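Local atomic coordinates of fiber (Murine adenovirus 2, PDB entry 5NBH), a protein that forms the trimeric fibre of the virion, whose distal domain binds N-acetylglucosamine and probably serves in attachment to the host cell. Residues E102-M110 and L118-E126; Q194-L202 and Y210-S218. All blocks are in the same frame, centred on the assembly; numbering follows the deposited sequence.

Interaction 1: E102-M110 and L118-E126; sequences EYADAHIQM and LFNIDVTGE
Strands 103-110 and 118-125 run antiparallel, their axes 4.6 Å apart at closest approach, and paired backbone bonds at D105-T124, H107-D122 and Q109-N120 zip them together. A last bond, E126 N to Y103 O (3.1 Å), closes the row beside the strand end. On one face A104, A106, I108 and M110 meet V123, I121 and F119. I121 points CG1 away from its own backbone N (chi1 -169°), which lays the branch alongside I108, CG1 to CG1 3.8 Å. CG2 of I108 comes obliquely to CE2 of the F119 ring at 3.8 Å. M110 runs beside the same ring in a Met-aromatic contact: its CE lies in the ring plane at the edge, SD 5.5 Å from the ring centroid. On the other face Q109, bent at chi2 (86°), swings its amide beside that of N120; ND2 of N120 donates to OE1 of Q109 at 2.8 Å, in the carbonyl plane, with the amides 34° apart. D105 and E126 carry like charges, and R94 forms a salt bridge with each, probably easing their repulsion. This is a classic beta hairpin of the fibre head, its apolar face turned to the opposing sheet and E102 at its start belonging to the N-acetylglucosamine site.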
ATOM      1  N   GLU A 102     -11.734 -11.091  28.427  1.00 13.54           N
ATOM      2  CA  GLU A 102     -10.429 -10.891  27.794  1.00 14.35           C
ATOM      3  C   GLU A 102     -10.620  -9.794  26.758  1.00 13.29           C
ATOM      4  O   GLU A 102     -11.570  -9.863  25.947  1.00 12.66           O
ATOM      5  CB  GLU A 102      -9.952 -12.160  27.113  1.00 15.59           C
ATOM      6  CG  GLU A 102      -9.561 -13.284  28.076  1.00 17.18           C
ATOM      7  CD  GLU A 102      -9.070 -14.539  27.388  1.00 19.02           C
ATOM      8  OE1 GLU A 102      -8.840 -14.543  26.139  1.00 19.92           O
ATOM      9  OE2 GLU A 102      -8.924 -15.566  28.124  1.00 20.89           O
ATOM     10  N   TYR A 103      -9.731  -8.810  26.795  1.00 13.09           N
ATOM     11  CA  TYR A 103      -9.847  -7.615  25.938  1.00 13.11           C
ATOM     12  C   TYR A 103      -8.513  -7.279  25.254  1.00 13.39           C
ATOM     13  O   TYR A 103      -7.457  -7.739  25.672  1.00 13.33           O
ATOM     14  CB  TYR A 103     -10.305  -6.424  26.767  1.00 13.93           C
ATOM     15  CG  TYR A 103     -11.673  -6.598  27.395  1.00 14.88           C
ATOM     16  CD1 TYR A 103     -11.831  -7.343  28.576  1.00 16.27           C
ATOM     17  CD2 TYR A 103     -12.813  -6.086  26.787  1.00 15.00           C
ATOM     18  CE1 TYR A 103     -13.091  -7.506  29.154  1.00 17.43           C
ATOM     19  CE2 TYR A 103     -14.080  -6.264  27.355  1.00 16.23           C
ATOM     20  CZ  TYR A 103     -14.209  -6.961  28.531  1.00 16.93           C
ATOM     21  OH  TYR A 103     -15.455  -7.138  29.086  1.00 18.44           O
ATOM     22  N   ALA A 104      -8.601  -6.469  24.204  1.00 12.77           N
ATOM     23  CA  ALA A 104      -7.438  -5.932  23.503  1.00 13.06           C
ATOM     24  C   ALA A 104      -7.736  -4.505  23.036  1.00 14.38           C
ATOM     25  O   ALA A 104      -8.888  -4.119  22.892  1.00 14.46           O
ATOM     26  CB  ALA A 104      -7.085  -6.801  22.330  1.00 12.71           C
ATOM     27  N   ASP A 105      -6.670  -3.749  22.803  1.00 15.48           N
ATOM     28  CA  ASP A 105      -6.748  -2.432  22.153  1.00 16.57           C
ATOM     29  C   ASP A 105      -6.194  -2.605  20.753  1.00 15.38           C
ATOM     30  O   ASP A 105      -5.166  -3.265  20.576  1.00 16.07           O
ATOM     31  CB  ASP A 105      -5.870  -1.434  22.875  1.00 19.10           C
ATOM     32  CG  ASP A 105      -6.546  -0.836  24.102  1.00 24.47           C
ATOM     33  OD1 ASP A 105      -7.735  -1.104  24.335  1.00 25.89           O
ATOM     34  OD2 ASP A 105      -5.867  -0.076  24.817  1.00 29.86           O
ATOM     35  N   ALA A 106      -6.859  -2.033  19.763  1.00 13.77           N
ATOM     36  CA  ALA A 106      -6.435  -2.219  18.396  1.00 13.12           C
ATOM     37  C   ALA A 106      -6.349  -0.876  17.655  1.00 12.86           C
ATOM     38  O   ALA A 106      -7.247  -0.056  17.759  1.00 13.22           O
ATOM     39  CB  ALA A 106      -7.387  -3.175  17.696  1.00 13.31           C
ATOM     40  N   HIS A 107      -5.244  -0.682  16.946  1.00 13.03           N
ATOM     41  CA  HIS A 107      -5.114   0.400  15.962  1.00 13.90           C
ATOM     42  C   HIS A 107      -5.387  -0.225  14.616  1.00 11.79           C
ATOM     43  O   HIS A 107      -4.839  -1.276  14.304  1.00 11.16           O
ATOM     44  CB  HIS A 107      -3.725   1.002  15.971  1.00 15.45           C
ATOM     45  CG  HIS A 107      -3.338   1.648  17.274  1.00 19.19           C
ATOM     46  ND1 HIS A 107      -3.613   2.964  17.568  1.00 20.73           N
ATOM     47  CD2 HIS A 107      -2.644   1.164  18.330  1.00 21.86           C
ATOM     48  CE1 HIS A 107      -3.140   3.255  18.764  1.00 22.07           C
ATOM     49  NE2 HIS A 107      -2.556   2.177  19.254  1.00 23.24           N
ATOM     50  N   ILE A 108      -6.262   0.390  13.839  1.00 11.24           N
ATOM     51  CA  ILE A 108      -6.702  -0.170  12.566  1.00 11.27           C
ATOM     52  C   ILE A 108      -6.600   0.856  11.451  1.00 11.49           C
ATOM     53  O   ILE A 108      -7.052   2.006  11.631  1.00 10.95           O
ATOM     54  CB  ILE A 108      -8.171  -0.600  12.662  1.00 11.24           C
ATOM     55  CG1 ILE A 108      -8.344  -1.654  13.769  1.00 12.10           C
ATOM     56  CG2 ILE A 108      -8.653  -1.216  11.371  1.00 11.68           C
ATOM     57  CD1 ILE A 108      -9.769  -1.754  14.247  1.00 12.75           C
ATOM     58  N   GLN A 109      -6.041   0.449  10.310  1.00 11.89           N
ATOM     59  CA  GLN A 109      -6.092   1.274   9.095  1.00 11.77           C
ATOM     60  C   GLN A 109      -6.652   0.476   7.924  1.00 11.87           C
ATOM     61  O   GLN A 109      -6.289  -0.687   7.708  1.00 13.06           O
ATOM     62  CB  GLN A 109      -4.729   1.812   8.732  1.00 13.23           C
ATOM     63  CG  GLN A 109      -4.048   2.583   9.832  1.00 14.47           C
ATOM     64  CD  GLN A 109      -3.278   1.700  10.765  1.00 15.76           C
ATOM     65  OE1 GLN A 109      -2.592   0.768  10.335  1.00 18.21           O
ATOM     66  NE2 GLN A 109      -3.380   1.985  12.041  1.00 14.90           N
ATOM     67  N   MET A 110      -7.550   1.085   7.160  1.00 11.66           N
ATOM     68  CA  MET A 110      -8.126   0.468   6.002  1.00 11.38           C
ATOM     69  C   MET A 110      -7.847   1.414   4.835  1.00 12.05           C
ATOM     70  O   MET A 110      -8.446   2.462   4.770  1.00 11.33           O
ATOM     71  CB  MET A 110      -9.605   0.248   6.232  1.00 12.40           C
ATOM     72  CG  MET A 110      -9.851  -0.461   7.550  1.00 13.13           C
ATOM     73  SD  MET A 110     -11.574  -0.794   7.891  1.00 14.33           S
ATOM     74  CE  MET A 110     -11.936  -1.991   6.657  1.00 14.59           C
ATOM     75  N   LEU A 118      -6.311  -2.350   1.578  1.00 10.63           N
ATOM     76  CA  LEU A 118      -5.258  -2.916   2.426  1.00 10.62           C
ATOM     77  C   LEU A 118      -5.678  -2.729   3.869  1.00 10.69           C
ATOM     78  O   LEU A 118      -5.796  -1.602   4.344  1.00 11.06           O
ATOM     79  CB  LEU A 118      -3.904  -2.216   2.146  1.00 10.80           C
ATOM     80  CG  LEU A 118      -2.698  -2.580   3.012  1.00 11.03           C
ATOM     81  CD1 LEU A 118      -2.398  -4.046   2.981  1.00 11.98           C
ATOM     82  CD2 LEU A 118      -1.476  -1.772   2.572  1.00 11.68           C
ATOM     83  N   PHE A 119      -5.939  -3.832   4.573  1.00  9.98           N
ATOM     84  CA  PHE A 119      -6.369  -3.799   5.963  1.00 10.59           C
ATOM     85  C   PHE A 119      -5.162  -4.074   6.842  1.00 10.95           C
ATOM     86  O   PHE A 119      -4.450  -5.027   6.585  1.00 11.15           O
ATOM     87  CB  PHE A 119      -7.452  -4.878   6.176  1.00 11.01           C
ATOM     88  CG  PHE A 119      -7.926  -5.011   7.594  1.00 11.10           C
ATOM     89  CD1 PHE A 119      -7.241  -5.814   8.513  1.00 12.19           C
ATOM     90  CD2 PHE A 119      -9.011  -4.283   8.034  1.00 12.08           C
ATOM     91  CE1 PHE A 119      -7.645  -5.902   9.834  1.00 11.64           C
ATOM     92  CE2 PHE A 119      -9.429  -4.386   9.349  1.00 11.19           C
ATOM     93  CZ  PHE A 119      -8.748  -5.192  10.242  1.00 11.20           C
ATOM     94  N   ASN A 120      -4.919  -3.221   7.821  1.00 10.54           N
ATOM     95  CA  ASN A 120      -3.843  -3.396   8.780  1.00 11.42           C
ATOM     96  C   ASN A 120      -4.387  -3.240  10.167  1.00 11.57           C
ATOM     97  O   ASN A 120      -5.133  -2.320  10.433  1.00 12.63           O
ATOM     98  CB  ASN A 120      -2.758  -2.344   8.590  1.00 12.29           C
ATOM     99  CG  ASN A 120      -1.559  -2.598   9.471  1.00 13.25           C
ATOM    100  OD1 ASN A 120      -0.822  -3.568   9.264  1.00 14.02           O
ATOM    101  ND2 ASN A 120      -1.336  -1.709  10.455  1.00 14.44           N
ATOM    102  N   ILE A 121      -3.999  -4.136  11.060  1.00 11.34           N
ATOM    103  CA  ILE A 121      -4.382  -4.050  12.450  1.00 11.62           C
ATOM    104  C   ILE A 121      -3.185  -4.338  13.352  1.00 11.71           C
ATOM    105  O   ILE A 121      -2.358  -5.185  13.057  1.00 11.00           O
ATOM    106  CB  ILE A 121      -5.574  -4.994  12.783  1.00 11.76           C
ATOM    107  CG1 ILE A 121      -6.128  -4.689  14.170  1.00 12.00           C
ATOM    108  CG2 ILE A 121      -5.195  -6.458  12.611  1.00 12.12           C
ATOM    109  CD1 ILE A 121      -7.495  -5.337  14.407  1.00 12.42           C
ATOM    110  N   ASP A 122      -3.129  -3.607  14.447  1.00 12.98           N
ATOM    111  CA  ASP A 122      -2.108  -3.783  15.475  1.00 14.62           C
ATOM    112  C   ASP A 122      -2.868  -4.081  16.745  1.00 13.48           C
ATOM    113  O   ASP A 122      -3.564  -3.210  17.237  1.00 13.59           O
ATOM    114  CB  ASP A 122      -1.345  -2.480  15.605  1.00 17.83           C
ATOM    115  CG  ASP A 122      -0.038  -2.668  16.261  1.00 22.96           C
ATOM    116  OD1 ASP A 122       0.968  -2.689  15.539  1.00 31.54           O
ATOM    117  OD2 ASP A 122      -0.027  -2.864  17.480  1.00 29.58           O
ATOM    118  N   VAL A 123      -2.793  -5.312  17.247  1.00 13.80           N
ATOM    119  CA  VAL A 123      -3.645  -5.760  18.355  1.00 13.92           C
ATOM    120  C   VAL A 123      -2.755  -5.893  19.564  1.00 13.87           C
ATOM    121  O   VAL A 123      -1.718  -6.523  19.491  1.00 15.14           O
ATOM    122  CB  VAL A 123      -4.289  -7.140  18.066  1.00 13.89           C
ATOM    123  CG1 VAL A 123      -5.100  -7.660  19.262  1.00 14.54           C
ATOM    124  CG2 VAL A 123      -5.175  -7.087  16.838  1.00 14.24           C
ATOM    125  N   THR A 124      -3.133  -5.285  20.672  1.00 14.41           N
ATOM    126  CA  THR A 124      -2.396  -5.466  21.920  1.00 15.30           C
ATOM    127  C   THR A 124      -3.369  -6.029  22.958  1.00 14.80           C
ATOM    128  O   THR A 124      -4.148  -5.302  23.584  1.00 13.67           O
ATOM    129  CB  THR A 124      -1.768  -4.165  22.427  1.00 17.76           C
ATOM    130  OG1 THR A 124      -0.907  -3.625  21.417  1.00 19.51           O
ATOM    131  CG2 THR A 124      -0.943  -4.408  23.673  1.00 18.98           C
ATOM    132  N   GLY A 125      -3.345  -7.350  23.074  1.00 16.90           N
ATOM    133  CA  GLY A 125      -4.120  -8.081  24.093  1.00 17.48           C
ATOM    134  C   GLY A 125      -3.587  -7.866  25.500  1.00 17.88           C
ATOM    135  O   GLY A 125      -2.395  -7.596  25.714  1.00 16.08           O
ATOM    136  N   GLU A 126      -4.490  -7.986  26.476  1.00 19.31           N
ATOM    137  CA  GLU A 126      -4.148  -7.717  27.863  1.00 21.32           C
ATOM    138  C   GLU A 126      -3.829  -8.983  28.618  1.00 21.11           C
ATOM    139  O   GLU A 126      -3.117  -8.927  29.595  1.00 19.49           O
ATOM    140  CB  GLU A 126      -5.306  -7.066  28.588  1.00 23.95           C
ATOM    141  CG  GLU A 126      -5.672  -5.679  28.134  1.00 27.88           C
ATOM    142  CD  GLU A 126      -6.775  -5.083  28.992  1.00 31.90           C
ATOM    143  OE1 GLU A 126      -7.596  -5.820  29.611  1.00 34.30           O
ATOM    144  OE2 GLU A 126      -6.812  -3.850  29.057  1.00 38.28           O
TER
HETATM  145  O   HOH W   1      -8.334  -8.631  29.367  1.00 16.93           O
HETATM  146  O   HOH W   2      -6.211 -10.227  26.042  1.00 23.40           O
HETATM  147  O   HOH W   3      -2.424  -2.120  19.585  1.00 22.25           O

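Interaction 2: Q194-L202 and Y210-S218; sequences QSTYCSYAL and YITLKSTTS
A two-stranded antiparallel hairpin, 194-202 with 210-217, forms the middle of the four-stranded sheet 131-140, 208-217, 191-205, 179-188 in the fibre head. The strand axes approach to 4.4 Å at 165°, and S199-K214 and A201-T212 are the hydrogen-bonded pairs, the bond A201 N to T212 O being weak. C198, Y200 and L202 share the inward face with S215, L213 and I211. There CD2 of L213 packs on CB of Y200 at 3.7 Å, while the Y200 ring leads off to stack on F228. L202 and I211 lie side by side, CD1 to CG1 4.2 Å. Past S199-K214 one more backbone bond, T216 N to Y197 O, continues the ladder, and side-chain-to-backbone bonds from T196 and Q194 follow. T196 holds OG1 opposite its own backbone N (chi1 -177°) and donates to T216 O at 2.7 Å from above the carbonyl plane. The ring of Y197 crosses T216 obliquely, with CE1 3.4 Å from OG1; that hydroxyl is hydrogen-bonded to T132, while the ring stacks on F192 of the third subunit. S215 is hydrogen-bonded to Q133, so T216 and S215 adjoin two residues of the N-acetylglucosamine site. A water joins S199 OG to T212 O. At the far end Q194 stretches its extended side chain across, and OE1 receives the N-H of S218 at 2.9 Å, the donor tilted 19° from the carbonyl plane.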
ATOM      1  N   GLN A 194       5.913 -16.098  20.341  1.00 15.56           N
ATOM      2  CA  GLN A 194       5.445 -17.201  19.528  1.00 15.24           C
ATOM      3  C   GLN A 194       5.292 -16.866  18.044  1.00 14.81           C
ATOM      4  O   GLN A 194       4.762 -15.814  17.722  1.00 13.69           O
ATOM      5  CB  GLN A 194       4.048 -17.628  20.027  1.00 16.40           C
ATOM      6  CG  GLN A 194       3.537 -18.897  19.385  1.00 16.64           C
ATOM      7  CD  GLN A 194       2.199 -19.361  19.926  1.00 17.41           C
ATOM      8  OE1 GLN A 194       1.548 -18.672  20.703  1.00 19.65           O
ATOM      9  NE2 GLN A 194       1.779 -20.547  19.502  1.00 19.19           N
ATOM     10  N   SER A 195       5.652 -17.808  17.177  1.00 14.55           N
ATOM     11  CA  SER A 195       5.246 -17.756  15.764  1.00 15.31           C
ATOM     12  C   SER A 195       3.962 -18.552  15.635  1.00 14.35           C
ATOM     13  O   SER A 195       3.898 -19.740  15.993  1.00 13.79           O
ATOM     14  CB  SER A 195       6.284 -18.341  14.827  1.00 17.12           C
ATOM     15  OG  SER A 195       7.528 -17.727  15.053  1.00 21.90           O
ATOM     16  N   THR A 196       2.924 -17.892  15.135  1.00 13.01           N
ATOM     17  CA  THR A 196       1.607 -18.490  15.056  1.00 12.12           C
ATOM     18  C   THR A 196       0.859 -17.884  13.850  1.00 11.06           C
ATOM     19  O   THR A 196       1.489 -17.500  12.828  1.00  9.98           O
ATOM     20  CB  THR A 196       0.877 -18.408  16.424  1.00 12.76           C
ATOM     21  OG1 THR A 196      -0.391 -19.076  16.317  1.00 12.42           O
ATOM     22  CG2 THR A 196       0.694 -16.976  16.910  1.00 13.34           C
ATOM     23  N   TYR A 197      -0.449 -17.863  13.908  1.00 11.14           N
ATOM     24  CA  TYR A 197      -1.279 -17.438  12.776  1.00 11.37           C
ATOM     25  C   TYR A 197      -2.561 -16.781  13.255  1.00 11.29           C
ATOM     26  O   TYR A 197      -2.959 -16.902  14.429  1.00  9.78           O
ATOM     27  CB  TYR A 197      -1.598 -18.627  11.874  1.00 11.89           C
ATOM     28  CG  TYR A 197      -2.125 -19.829  12.643  1.00 12.70           C
ATOM     29  CD1 TYR A 197      -3.444 -19.908  13.012  1.00 13.36           C
ATOM     30  CD2 TYR A 197      -1.277 -20.879  13.000  1.00 13.55           C
ATOM     31  CE1 TYR A 197      -3.931 -20.993  13.725  1.00 14.72           C
ATOM     32  CE2 TYR A 197      -1.762 -21.978  13.704  1.00 14.59           C
ATOM     33  CZ  TYR A 197      -3.086 -22.021  14.068  1.00 15.13           C
ATOM     34  OH  TYR A 197      -3.606 -23.119  14.766  1.00 17.64           O
ATOM     35  N   CYS A 198      -3.166 -16.028  12.333  1.00 11.20           N
ATOM     36  CA  CYS A 198      -4.405 -15.361  12.574  1.00 11.73           C
ATOM     37  C   CYS A 198      -5.268 -15.512  11.327  1.00 11.27           C
ATOM     38  O   CYS A 198      -4.786 -15.310  10.200  1.00 11.94           O
ATOM     39  CB  CYS A 198      -4.162 -13.890  12.877  1.00 12.06           C
ATOM     40  SG  CYS A 198      -5.638 -12.950  13.376  1.00 12.21           S
ATOM     41  N   SER A 199      -6.520 -15.891  11.511  1.00 11.21           N
ATOM     42  CA  SER A 199      -7.452 -15.918  10.382  1.00 11.50           C
ATOM     43  C   SER A 199      -8.147 -14.562  10.192  1.00 10.51           C
ATOM     44  O   SER A 199      -8.270 -13.770  11.131  1.00 10.81           O
ATOM     45  CB  SER A 199      -8.486 -17.000  10.558  1.00 12.79           C
ATOM     46  OG  SER A 199      -9.294 -16.736  11.631  1.00 14.78           O
ATOM     47  N   TYR A 200      -8.618 -14.334   8.984  1.00  9.99           N
ATOM     48  CA  TYR A 200      -9.528 -13.229   8.722  1.00 10.15           C
ATOM     49  C   TYR A 200     -10.696 -13.775   7.915  1.00  9.86           C
ATOM     50  O   TYR A 200     -10.544 -14.690   7.114  1.00 10.84           O
ATOM     51  CB  TYR A 200      -8.812 -12.057   8.022  1.00 11.23           C
ATOM     52  CG  TYR A 200      -8.212 -12.478   6.705  1.00 12.51           C
ATOM     53  CD1 TYR A 200      -6.930 -12.996   6.661  1.00 14.00           C
ATOM     54  CD2 TYR A 200      -8.943 -12.405   5.512  1.00 14.43           C
ATOM     55  CE1 TYR A 200      -6.355 -13.418   5.465  1.00 14.45           C
ATOM     56  CE2 TYR A 200      -8.376 -12.850   4.294  1.00 15.14           C
ATOM     57  CZ  TYR A 200      -7.077 -13.347   4.290  1.00 16.45           C
ATOM     58  OH  TYR A 200      -6.484 -13.825   3.121  1.00 18.77           O
ATOM     59  N   ALA A 201     -11.845 -13.170   8.079  1.00  9.58           N
ATOM     60  CA  ALA A 201     -13.046 -13.564   7.339  1.00  9.76           C
ATOM     61  C   ALA A 201     -13.920 -12.339   7.175  1.00  9.94           C
ATOM     62  O   ALA A 201     -14.179 -11.614   8.147  1.00 10.17           O
ATOM     63  CB  ALA A 201     -13.772 -14.659   8.093  1.00 10.05           C
ATOM     64  N   LEU A 202     -14.312 -12.066   5.939  1.00 10.57           N
ATOM     65  CA  LEU A 202     -15.230 -10.976   5.625  1.00 10.81           C
ATOM     66  C   LEU A 202     -16.607 -11.560   5.357  1.00 10.75           C
ATOM     67  O   LEU A 202     -16.747 -12.432   4.503  1.00 11.09           O
ATOM     68  CB  LEU A 202     -14.789 -10.249   4.359  1.00 11.78           C
ATOM     69  CG  LEU A 202     -13.685  -9.189   4.551  1.00 13.28           C
ATOM     70  CD1 LEU A 202     -12.513  -9.593   5.409  1.00 14.06           C
ATOM     71  CD2 LEU A 202     -13.253  -8.720   3.159  1.00 13.99           C
ATOM     72  N   TYR A 210     -18.975  -7.538   8.573  1.00 11.00           N
ATOM     73  CA  TYR A 210     -18.119  -8.030   9.616  1.00 11.31           C
ATOM     74  C   TYR A 210     -16.745  -8.429   9.080  1.00 10.41           C
ATOM     75  O   TYR A 210     -16.623  -9.136   8.079  1.00 10.43           O
ATOM     76  CB  TYR A 210     -18.719  -9.266  10.277  1.00 12.40           C
ATOM     77  CG  TYR A 210     -19.982  -9.027  11.073  1.00 14.18           C
ATOM     78  CD1 TYR A 210     -21.191  -8.710  10.427  1.00 15.43           C
ATOM     79  CD2 TYR A 210     -19.983  -9.165  12.438  1.00 16.95           C
ATOM     80  CE1 TYR A 210     -22.343  -8.479  11.147  1.00 16.95           C
ATOM     81  CE2 TYR A 210     -21.156  -8.963  13.187  1.00 18.49           C
ATOM     82  CZ  TYR A 210     -22.333  -8.620  12.530  1.00 18.08           C
ATOM     83  OH  TYR A 210     -23.493  -8.444  13.258  1.00 20.63           O
ATOM     84  N   ILE A 211     -15.712  -7.961   9.776  1.00 10.53           N
ATOM     85  CA  ILE A 211     -14.363  -8.498   9.667  1.00 10.48           C
ATOM     86  C   ILE A 211     -14.137  -9.238  10.964  1.00 10.29           C
ATOM     87  O   ILE A 211     -14.130  -8.633  12.066  1.00  9.39           O
ATOM     88  CB  ILE A 211     -13.275  -7.412   9.456  1.00 10.77           C
ATOM     89  CG1 ILE A 211     -13.551  -6.669   8.174  1.00 11.11           C
ATOM     90  CG2 ILE A 211     -11.872  -8.011   9.495  1.00 10.58           C
ATOM     91  CD1 ILE A 211     -12.548  -5.586   7.818  1.00 11.70           C
ATOM     92  N   THR A 212     -13.917 -10.542  10.843  1.00  9.96           N
ATOM     93  CA  THR A 212     -13.718 -11.392  12.031  1.00 10.46           C
ATOM     94  C   THR A 212     -12.320 -11.958  11.968  1.00 10.28           C
ATOM     95  O   THR A 212     -11.957 -12.575  10.965  1.00 10.39           O
ATOM     96  CB  THR A 212     -14.774 -12.507  12.084  1.00 11.17           C
ATOM     97  OG1 THR A 212     -16.086 -11.920  11.955  1.00 11.77           O
ATOM     98  CG2 THR A 212     -14.705 -13.265  13.375  1.00 11.74           C
ATOM     99  N   LEU A 213     -11.532 -11.670  13.003  1.00 10.28           N
ATOM    100  CA  LEU A 213     -10.178 -12.175  13.130  1.00 10.80           C
ATOM    101  C   LEU A 213     -10.065 -13.218  14.213  1.00 11.32           C
ATOM    102  O   LEU A 213     -10.633 -13.049  15.282  1.00 11.43           O
ATOM    103  CB  LEU A 213      -9.212 -11.031  13.439  1.00 11.84           C
ATOM    104  CG  LEU A 213      -9.370  -9.777  12.553  1.00 11.23           C
ATOM    105  CD1 LEU A 213      -8.475  -8.688  13.094  1.00 12.21           C
ATOM    106  CD2 LEU A 213      -9.019 -10.055  11.104  1.00 12.00           C
ATOM    107  N   LYS A 214      -9.336 -14.299  13.963  1.00 10.86           N
ATOM    108  CA  LYS A 214      -9.125 -15.290  15.021  1.00 11.97           C
ATOM    109  C   LYS A 214      -7.644 -15.606  15.176  1.00 11.23           C
ATOM    110  O   LYS A 214      -7.032 -16.218  14.298  1.00 11.04           O
ATOM    111  CB  LYS A 214      -9.941 -16.549  14.774  1.00 13.63           C
ATOM    112  CG  LYS A 214     -11.427 -16.342  14.748  1.00 16.00           C
ATOM    113  CD  LYS A 214     -12.198 -17.636  14.445  1.00 18.09           C
ATOM    114  CE  LYS A 214     -13.667 -17.301  14.298  1.00 21.70           C
ATOM    115  NZ  LYS A 214     -14.583 -18.481  14.193  1.00 24.82           N
ATOM    116  N   SER A 215      -7.087 -15.166  16.298  1.00 10.80           N
ATOM    117  CA  SER A 215      -5.687 -15.389  16.613  1.00 10.40           C
ATOM    118  C   SER A 215      -5.532 -16.624  17.500  1.00 11.19           C
ATOM    119  O   SER A 215      -6.336 -16.852  18.427  1.00 10.43           O
ATOM    120  CB  SER A 215      -5.113 -14.174  17.332  1.00 10.57           C
ATOM    121  OG  SER A 215      -5.906 -13.728  18.413  1.00  9.76           O
ATOM    122  N   THR A 216      -4.487 -17.398  17.263  1.00 12.27           N
ATOM    123  CA  THR A 216      -4.251 -18.622  18.061  1.00 12.49           C
ATOM    124  C   THR A 216      -2.956 -18.446  18.846  1.00 13.57           C
ATOM    125  O   THR A 216      -1.916 -18.126  18.272  1.00 14.23           O
ATOM    126  CB  THR A 216      -4.220 -19.849  17.180  1.00 12.90           C
ATOM    127  OG1 THR A 216      -5.518 -20.023  16.621  1.00 13.56           O
ATOM    128  CG2 THR A 216      -3.841 -21.097  17.963  1.00 13.37           C
ATOM    129  N   THR A 217      -3.044 -18.593  20.168  1.00 14.22           N
ATOM    130  CA  THR A 217      -1.892 -18.385  21.066  1.00 15.43           C
ATOM    131  C   THR A 217      -1.667 -19.625  21.983  1.00 17.82           C
ATOM    132  O   THR A 217      -2.583 -20.404  22.193  1.00 15.95           O
ATOM    133  CB  THR A 217      -2.027 -17.107  21.903  1.00 16.72           C
ATOM    134  OG1 THR A 217      -3.153 -17.204  22.802  1.00 17.99           O
ATOM    135  CG2 THR A 217      -2.235 -15.905  20.980  1.00 16.42           C
ATOM    136  N   SER A 218      -0.438 -19.784  22.459  1.00 19.98           N
ATOM    137  CA  SER A 218      -0.091 -20.749  23.508  1.00 24.19           C
ATOM    138  C   SER A 218       0.683 -20.024  24.594  1.00 25.82           C
ATOM    139  O   SER A 218       1.862 -19.705  24.414  1.00 31.76           O
ATOM    140  CB  SER A 218       0.774 -21.873  22.954  1.00 26.33           C
ATOM    141  OG  SER A 218       0.259 -22.341  21.733  1.00 33.08           O
TER
HETATM  142  O   HOH W   4      -0.850 -22.297  19.483  1.00 33.35           O
HETATM  143  O   HOH W   5     -11.669 -15.333  10.866  1.00 12.85           O
HETATM  144  O   HOH W   6     -16.695 -12.232   9.287  1.00 10.22           O

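How the interactions relate
Interaction 1 closes before interaction 2 opens along the chain, and each is a hairpin belonging to a different antiparallel sheet of the head. Their centres lie 11 Å apart, on the same side of the chain's centre, and their apolar faces meet directly: F119 CE2 and I211 CD1 are 3.7 Å apart, as are I121 CD1 and L213 CD1, and M110 CE also rests on I211. The two sheets thus pack as a beta sandwich. Strand 131-140, beside 208-217, supplies T132 and Q133 to the N-acetylglucosamine site, and 102-110 supplies E102, placing both hairpins near the sugar site.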